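Local coordinates for conserved protein (Methanothermobacter thermautotrophicus, PDB 1I36) that is of unknown function but binds NADP through a Rossmann-type domain and structurally resembles the 3-hydroxyacid dehydrogenases, at residues 121-133 and 142-155. The protein carries 1 engineered substitution. Numbering follows the deposited sequence.
Sequences ADIRIIASGRDAE and GLNIEVRGREPGDA
Strands 124-128 and 144-147 pair in parallel at the edge of the NADP-binding domain's sheet, joined through helix 132-136 as a beta-alpha-beta unit. Backbone bonds from Ile125 N to Asn144 O (3.0 Å) through Arg148 N to Ala127 O (2.9 Å) set the register. On one face Ala127 CB meets Ile145 CG2, and Val147 packs on Ala132 at the start of the connecting helix. On the other, Ile126 CG1 rests on Ala155 CB (4.0 Å), where helix 154-182 begins.

Polar side chains add to the pairing along its length. With CG anti to the backbone N (chi1 -178°), the Asn144 amide reaches across to segment 121-133: ND2 meets Asp122 O (3.0 Å), while OD1 takes Arg124 NH2 on a lone pair (2.8 Å) and Arg124 NE from above the amide plane. Arg124 NH1 also faces Glu146 OE2 (3.5 Å), a purely electrostatic pairing. A leucine in place of Arg124 would probably leave Asn144 OD1 without both donors and Glu146 with one counter-charge fewer. Glu146 OE1 is gripped side-on by Arg148, which reaches Glu191 of the second subunit. At the C-terminal end of strand 124-128, Ser128 OG donates to Glu151 O (2.7 Å) and accepts from Ala155 N (3.1 Å). The chemistry thus ties the sheet edge to the long helix and, through alternating charges, to the dimer partner.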
ATOM      1  N   ALA A 121     -10.289  -7.639  26.171  1.00 26.06           N
ATOM      2  CA  ALA A 121     -11.676  -7.818  25.762  1.00 26.40           C
ATOM      3  C   ALA A 121     -12.248  -6.653  24.958  1.00 25.57           C
ATOM      4  O   ALA A 121     -13.354  -6.759  24.425  1.00 27.45           O
ATOM      5  CB  ALA A 121     -12.552  -8.137  26.967  1.00 23.61           C
ATOM      6  N   ASP A 122     -11.496  -5.552  24.864  1.00 24.02           N
ATOM      7  CA  ASP A 122     -11.910  -4.371  24.089  1.00 23.27           C
ATOM      8  C   ASP A 122     -11.674  -4.548  22.587  1.00 23.51           C
ATOM      9  O   ASP A 122     -12.004  -3.678  21.775  1.00 22.83           O
ATOM     10  CB  ASP A 122     -11.122  -3.134  24.527  1.00 26.55           C
ATOM     11  CG  ASP A 122     -11.620  -2.559  25.823  1.00 29.21           C
ATOM     12  OD1 ASP A 122     -12.628  -3.066  26.365  1.00 31.04           O
ATOM     13  OD2 ASP A 122     -11.014  -1.574  26.285  1.00 33.75           O
ATOM     14  N   ILE A 123     -11.092  -5.678  22.229  1.00 20.68           N
ATOM     15  CA  ILE A 123     -10.773  -5.956  20.843  1.00 22.22           C
ATOM     16  C   ILE A 123     -11.995  -5.896  19.946  1.00 20.89           C
ATOM     17  O   ILE A 123     -13.083  -6.300  20.359  1.00 20.68           O
ATOM     18  CB  ILE A 123     -10.060  -7.330  20.741  1.00 24.37           C
ATOM     19  CG1 ILE A 123      -9.371  -7.477  19.397  1.00 29.99           C
ATOM     20  CG2 ILE A 123     -10.992  -8.487  21.095  1.00 24.03           C
ATOM     21  CD1 ILE A 123      -8.342  -6.426  19.173  1.00 34.91           C
ATOM     22  N   ARG A 124     -11.844  -5.289  18.768  1.00 20.01           N
ATOM     23  CA  ARG A 124     -12.943  -5.247  17.826  1.00 18.82           C
ATOM     24  C   ARG A 124     -13.092  -6.652  17.225  1.00 18.24           C
ATOM     25  O   ARG A 124     -12.097  -7.315  16.849  1.00 16.02           O
ATOM     26  CB  ARG A 124     -12.686  -4.232  16.714  1.00 22.18           C
ATOM     27  CG  ARG A 124     -13.702  -4.244  15.534  1.00 24.21           C
ATOM     28  CD  ARG A 124     -15.187  -4.159  15.940  1.00 27.83           C
ATOM     29  NE  ARG A 124     -15.529  -3.049  16.840  1.00 30.10           N
ATOM     30  CZ  ARG A 124     -15.772  -1.792  16.457  1.00 32.34           C
ATOM     31  NH1 ARG A 124     -15.698  -1.455  15.175  1.00 31.79           N
ATOM     32  NH2 ARG A 124     -16.159  -0.884  17.358  1.00 30.35           N
ATOM     33  N   ILE A 125     -14.335  -7.133  17.215  1.00 14.92           N
ATOM     34  CA  ILE A 125     -14.626  -8.427  16.633  1.00 11.13           C
ATOM     35  C   ILE A 125     -15.687  -8.185  15.559  1.00 12.72           C
ATOM     36  O   ILE A 125     -16.714  -7.569  15.836  1.00 16.24           O
ATOM     37  CB  ILE A 125     -15.224  -9.358  17.703  1.00 14.15           C
ATOM     38  CG1 ILE A 125     -14.180  -9.679  18.761  1.00 15.04           C
ATOM     39  CG2 ILE A 125     -15.793 -10.647  17.065  1.00 10.52           C
ATOM     40  CD1 ILE A 125     -14.816 -10.386  19.970  1.00 18.65           C
ATOM     41  N   ILE A 126     -15.466  -8.643  14.342  1.00 11.35           N
ATOM     42  CA  ILE A 126     -16.526  -8.472  13.344  1.00 13.27           C
ATOM     43  C   ILE A 126     -17.224  -9.842  13.239  1.00 13.84           C
ATOM     44  O   ILE A 126     -16.586 -10.885  13.435  1.00 13.38           O
ATOM     45  CB  ILE A 126     -16.014  -7.944  11.978  1.00 13.12           C
ATOM     46  CG1 ILE A 126     -14.987  -8.898  11.379  1.00 16.10           C
ATOM     47  CG2 ILE A 126     -15.402  -6.508  12.164  1.00 13.82           C
ATOM     48  CD1 ILE A 126     -14.623  -8.548   9.891  1.00 16.27           C
ATOM     49  N   ALA A 127     -18.520  -9.834  12.940  1.00 13.97           N
ATOM     50  CA  ALA A 127     -19.297 -11.079  12.885  1.00 14.50           C
ATOM     51  C   ALA A 127     -20.259 -11.071  11.710  1.00 14.52           C
ATOM     52  O   ALA A 127     -20.875 -10.042  11.383  1.00 12.35           O
ATOM     53  CB  ALA A 127     -20.075 -11.251  14.229  1.00 12.77           C
ATOM     54  N   SER A 128     -20.397 -12.240  11.080  1.00 15.35           N
ATOM     55  CA  SER A 128     -21.262 -12.359   9.919  1.00 11.54           C
ATOM     56  C   SER A 128     -22.181 -13.569  10.050  1.00 14.24           C
ATOM     57  O   SER A 128     -21.850 -14.535  10.735  1.00 12.80           O
ATOM     58  CB  SER A 128     -20.420 -12.419   8.640  1.00  9.09           C
ATOM     59  OG  SER A 128     -19.749 -13.669   8.497  1.00 12.22           O
ATOM     60  N   GLY A 129     -23.328 -13.503   9.372  1.00 13.52           N
ATOM     61  CA  GLY A 129     -24.312 -14.579   9.438  1.00 14.48           C
ATOM     62  C   GLY A 129     -25.640 -13.966   9.852  1.00 16.29           C
ATOM     63  O   GLY A 129     -25.680 -12.862  10.426  1.00 13.69           O
ATOM     64  N   ARG A 130     -26.728 -14.716   9.652  1.00 17.35           N
ATOM     65  CA  ARG A 130     -28.085 -14.254   9.974  1.00 20.29           C
ATOM     66  C   ARG A 130     -28.276 -13.954  11.431  1.00 19.55           C
ATOM     67  O   ARG A 130     -29.093 -13.111  11.810  1.00 21.10           O
ATOM     68  CB  ARG A 130     -29.151 -15.299   9.581  1.00 21.39           C
ATOM     69  CG  ARG A 130     -29.233 -15.608   8.135  1.00 26.19           C
ATOM     70  CD  ARG A 130     -30.438 -16.551   7.860  1.00 30.29           C
ATOM     71  NE  ARG A 130     -31.713 -15.940   8.230  1.00 27.72           N
ATOM     72  CZ  ARG A 130     -32.409 -16.293   9.300  1.00 26.06           C
ATOM     73  NH1 ARG A 130     -31.955 -17.248  10.090  1.00 29.60           N
ATOM     74  NH2 ARG A 130     -33.575 -15.719   9.555  1.00 28.92           N
ATOM     75  N   ASP A 131     -27.574 -14.709  12.250  1.00 18.85           N
ATOM     76  CA  ASP A 131     -27.642 -14.555  13.686  1.00 18.87           C
ATOM     77  C   ASP A 131     -26.546 -13.672  14.266  1.00 17.18           C
ATOM     78  O   ASP A 131     -26.364 -13.644  15.494  1.00 16.16           O
ATOM     79  CB  ASP A 131     -27.545 -15.934  14.313  1.00 22.16           C
ATOM     80  CG  ASP A 131     -28.644 -16.870  13.804  1.00 26.45           C
ATOM     81  OD1 ASP A 131     -29.779 -16.732  14.297  1.00 28.23           O
ATOM     82  OD2 ASP A 131     -28.368 -17.675  12.876  1.00 28.24           O
ATOM     83  N   ALA A 132     -25.817 -12.955  13.410  1.00 16.82           N
ATOM     84  CA  ALA A 132     -24.714 -12.099  13.889  1.00 16.36           C
ATOM     85  C   ALA A 132     -25.200 -10.995  14.849  1.00 18.39           C
ATOM     86  O   ALA A 132     -24.547 -10.673  15.875  1.00 15.25           O
ATOM     87  CB  ALA A 132     -23.957 -11.487  12.667  1.00 14.97           C
ATOM     88  N   GLU A 133     -26.345 -10.403  14.510  1.00 18.56           N
ATOM     89  CA  GLU A 133     -26.951  -9.366  15.342  1.00 23.43           C
ATOM     90  C   GLU A 133     -27.257  -9.895  16.733  1.00 23.36           C
ATOM     91  O   GLU A 133     -27.126  -9.181  17.725  1.00 21.48           O
ATOM     92  CB  GLU A 133     -28.267  -8.894  14.732  1.00 29.58           C
ATOM     93  CG  GLU A 133     -28.148  -8.027  13.514  1.00 36.92           C
ATOM     94  CD  GLU A 133     -29.508  -7.451  13.128  1.00 45.08           C
ATOM     95  OE1 GLU A 133     -30.173  -6.851  14.014  1.00 46.24           O
ATOM     96  OE2 GLU A 133     -29.926  -7.631  11.959  1.00 49.50           O
ATOM     97  N   GLY A 142     -19.940  -5.864  27.772  1.00 21.60           N
ATOM     98  CA  GLY A 142     -18.535  -5.517  27.663  1.00 21.79           C
ATOM     99  C   GLY A 142     -17.753  -5.868  26.421  1.00 19.93           C
ATOM    100  O   GLY A 142     -16.557  -5.587  26.380  1.00 19.62           O
ATOM    101  N   LEU A 143     -18.385  -6.477  25.420  1.00 18.47           N
ATOM    102  CA  LEU A 143     -17.648  -6.843  24.226  1.00 17.62           C
ATOM    103  C   LEU A 143     -17.745  -5.722  23.187  1.00 18.12           C
ATOM    104  O   LEU A 143     -18.523  -4.770  23.364  1.00 16.48           O
ATOM    105  CB  LEU A 143     -18.117  -8.219  23.682  1.00 16.74           C
ATOM    106  CG  LEU A 143     -17.924  -9.382  24.676  1.00 16.88           C
ATOM    107  CD1 LEU A 143     -18.133 -10.745  23.970  1.00 17.67           C
ATOM    108  CD2 LEU A 143     -16.520  -9.330  25.263  1.00 17.62           C
ATOM    109  N   ASN A 144     -16.993  -5.853  22.097  1.00 15.72           N
ATOM    110  CA  ASN A 144     -16.954  -4.816  21.068  1.00 16.88           C
ATOM    111  C   ASN A 144     -17.167  -5.480  19.711  1.00 17.76           C
ATOM    112  O   ASN A 144     -16.261  -5.535  18.896  1.00 16.83           O
ATOM    113  CB  ASN A 144     -15.553  -4.161  21.142  1.00 17.06           C
ATOM    114  CG  ASN A 144     -15.369  -3.017  20.163  1.00 16.28           C
ATOM    115  OD1 ASN A 144     -16.325  -2.516  19.566  1.00 16.13           O
ATOM    116  ND2 ASN A 144     -14.128  -2.566  20.038  1.00 18.84           N
ATOM    117  N   ILE A 145     -18.389  -5.951  19.468  1.00 17.22           N
ATOM    118  CA  ILE A 145     -18.725  -6.667  18.231  1.00 14.75           C
ATOM    119  C   ILE A 145     -19.404  -5.727  17.228  1.00 14.20           C
ATOM    120  O   ILE A 145     -20.124  -4.806  17.605  1.00 11.36           O
ATOM    121  CB  ILE A 145     -19.705  -7.840  18.560  1.00 16.44           C
ATOM    122  CG1 ILE A 145     -19.039  -8.835  19.524  1.00 12.88           C
ATOM    123  CG2 ILE A 145     -20.104  -8.585  17.247  1.00 15.40           C
ATOM    124  CD1 ILE A 145     -20.047  -9.599  20.473  1.00 14.24           C
ATOM    125  N   GLU A 146     -19.152  -5.972  15.954  1.00 14.24           N
ATOM    126  CA  GLU A 146     -19.740  -5.206  14.875  1.00 15.86           C
ATOM    127  C   GLU A 146     -20.117  -6.236  13.798  1.00 16.54           C
ATOM    128  O   GLU A 146     -19.344  -7.155  13.511  1.00 14.32           O
ATOM    129  CB  GLU A 146     -18.715  -4.213  14.327  1.00 16.94           C
ATOM    130  CG  GLU A 146     -19.149  -3.509  13.091  1.00 26.36           C
ATOM    131  CD  GLU A 146     -18.089  -2.536  12.617  1.00 30.37           C
ATOM    132  OE1 GLU A 146     -17.053  -3.002  12.095  1.00 31.32           O
ATOM    133  OE2 GLU A 146     -18.291  -1.315  12.800  1.00 30.13           O
ATOM    134  N   VAL A 147     -21.306  -6.092  13.229  1.00 15.74           N
ATOM    135  CA  VAL A 147     -21.784  -7.010  12.189  1.00 17.45           C
ATOM    136  C   VAL A 147     -21.279  -6.564  10.814  1.00 19.13           C
ATOM    137  O   VAL A 147     -21.324  -5.394  10.499  1.00 18.57           O
ATOM    138  CB  VAL A 147     -23.349  -7.050  12.131  1.00 18.30           C
ATOM    139  CG1 VAL A 147     -23.847  -7.951  10.924  1.00 17.19           C
ATOM    140  CG2 VAL A 147     -23.899  -7.571  13.445  1.00 19.91           C
ATOM    141  N   ARG A 148     -20.772  -7.491  10.014  1.00 16.15           N
ATOM    142  CA  ARG A 148     -20.310  -7.169   8.655  1.00 20.41           C
ATOM    143  C   ARG A 148     -20.776  -8.298   7.746  1.00 19.92           C
ATOM    144  O   ARG A 148     -21.058  -9.393   8.232  1.00 19.16           O
ATOM    145  CB  ARG A 148     -18.767  -7.109   8.604  1.00 20.62           C
ATOM    146  CG  ARG A 148     -18.149  -5.953   9.375  1.00 22.40           C
ATOM    147  CD  ARG A 148     -18.284  -4.676   8.582  1.00 24.52           C
ATOM    148  NE  ARG A 148     -17.794  -3.493   9.290  1.00 26.90           N
ATOM    149  CZ  ARG A 148     -17.609  -2.316   8.702  1.00 26.68           C
ATOM    150  NH1 ARG A 148     -17.872  -2.180   7.406  1.00 26.97           N
ATOM    151  NH2 ARG A 148     -17.204  -1.269   9.411  1.00 26.63           N
ATOM    152  N   GLY A 149     -20.797  -8.062   6.436  1.00 17.35           N
ATOM    153  CA  GLY A 149     -21.190  -9.104   5.510  1.00 19.32           C
ATOM    154  C   GLY A 149     -22.617  -9.594   5.707  1.00 20.79           C
ATOM    155  O   GLY A 149     -23.452  -8.871   6.264  1.00 19.33           O
ATOM    156  N   ARG A 150     -22.904 -10.816   5.262  1.00 19.56           N
ATOM    157  CA  ARG A 150     -24.256 -11.366   5.390  1.00 22.75           C
ATOM    158  C   ARG A 150     -24.293 -12.828   5.844  1.00 19.97           C
ATOM    159  O   ARG A 150     -25.221 -13.243   6.508  1.00 22.00           O
ATOM    160  CB  ARG A 150     -24.971 -11.310   4.034  1.00 28.33           C
ATOM    161  CG  ARG A 150     -25.133  -9.925   3.443  1.00 35.43           C
ATOM    162  CD  ARG A 150     -25.850  -9.994   2.094  1.00 41.73           C
ATOM    163  NE  ARG A 150     -25.121 -10.793   1.102  1.00 45.15           N
ATOM    164  CZ  ARG A 150     -25.572 -11.057  -0.126  1.00 49.43           C
ATOM    165  NH1 ARG A 150     -26.757 -10.589  -0.523  1.00 49.48           N
ATOM    166  NH2 ARG A 150     -24.845 -11.797  -0.959  1.00 49.76           N
ATOM    167  N   GLU A 151     -23.266 -13.599   5.504  1.00 17.33           N
ATOM    168  CA  GLU A 151     -23.291 -15.022   5.827  1.00 18.38           C
ATOM    169  C   GLU A 151     -21.994 -15.546   6.397  1.00 14.56           C
ATOM    170  O   GLU A 151     -21.005 -14.831   6.418  1.00 13.71           O
ATOM    171  CB  GLU A 151     -23.690 -15.791   4.549  1.00 22.90           C
ATOM    172  CG  GLU A 151     -22.917 -15.394   3.308  1.00 29.85           C
ATOM    173  CD  GLU A 151     -23.404 -16.110   2.038  1.00 34.66           C
ATOM    174  OE1 GLU A 151     -24.595 -16.001   1.672  1.00 36.84           O
ATOM    175  OE2 GLU A 151     -22.585 -16.792   1.401  1.00 40.49           O
ATOM    176  N   PRO A 152     -22.006 -16.771   6.955  1.00 15.56           N
ATOM    177  CA  PRO A 152     -20.780 -17.353   7.525  1.00 14.16           C
ATOM    178  C   PRO A 152     -19.692 -17.329   6.466  1.00 14.22           C
ATOM    179  O   PRO A 152     -19.962 -17.629   5.311  1.00 12.17           O
ATOM    180  CB  PRO A 152     -21.207 -18.783   7.835  1.00 13.92           C
ATOM    181  CG  PRO A 152     -22.670 -18.552   8.306  1.00 16.69           C
ATOM    182  CD  PRO A 152     -23.166 -17.666   7.173  1.00 14.98           C
ATOM    183  N   GLY A 153     -18.478 -16.945   6.853  1.00 13.88           N
ATOM    184  CA  GLY A 153     -17.404 -16.873   5.889  1.00 12.74           C
ATOM    185  C   GLY A 153     -17.058 -15.415   5.547  1.00 15.96           C
ATOM    186  O   GLY A 153     -15.883 -15.120   5.276  1.00 12.92           O
ATOM    187  N   ASP A 154     -18.038 -14.499   5.602  1.00 13.63           N
ATOM    188  CA  ASP A 154     -17.772 -13.096   5.266  1.00 14.44           C
ATOM    189  C   ASP A 154     -16.825 -12.410   6.228  1.00 14.95           C
ATOM    190  O   ASP A 154     -15.860 -11.786   5.780  1.00 15.26           O
ATOM    191  CB  ASP A 154     -19.053 -12.267   5.109  1.00 13.67           C
ATOM    192  CG  ASP A 154     -19.898 -12.718   3.934  1.00 17.74           C
ATOM    193  OD1 ASP A 154     -19.387 -13.419   3.035  1.00 15.57           O
ATOM    194  OD2 ASP A 154     -21.077 -12.337   3.889  1.00 16.85           O
ATOM    195  N   ALA A 155     -17.045 -12.576   7.533  1.00 12.13           N
ATOM    196  CA  ALA A 155     -16.159 -11.964   8.536  1.00 11.89           C
ATOM    197  C   ALA A 155     -14.709 -12.468   8.412  1.00 11.80           C
ATOM    198  O   ALA A 155     -13.754 -11.676   8.456  1.00 11.42           O
ATOM    199  CB  ALA A 155     -16.708 -12.232   9.932  1.00 10.90           C
TER
HETATM  200  O   HOH W   1     -14.713  -7.593  22.143  1.00 15.53           O
HETATM  201  O   HOH W   2     -15.219  -3.916  24.643  1.00 37.67           O
HETATM  202  O   HOH W   3     -14.304  -2.761  12.723  1.00 72.11           O
HETATM  203  O   HOH W   4     -23.859 -10.772   8.506  1.00 14.85           O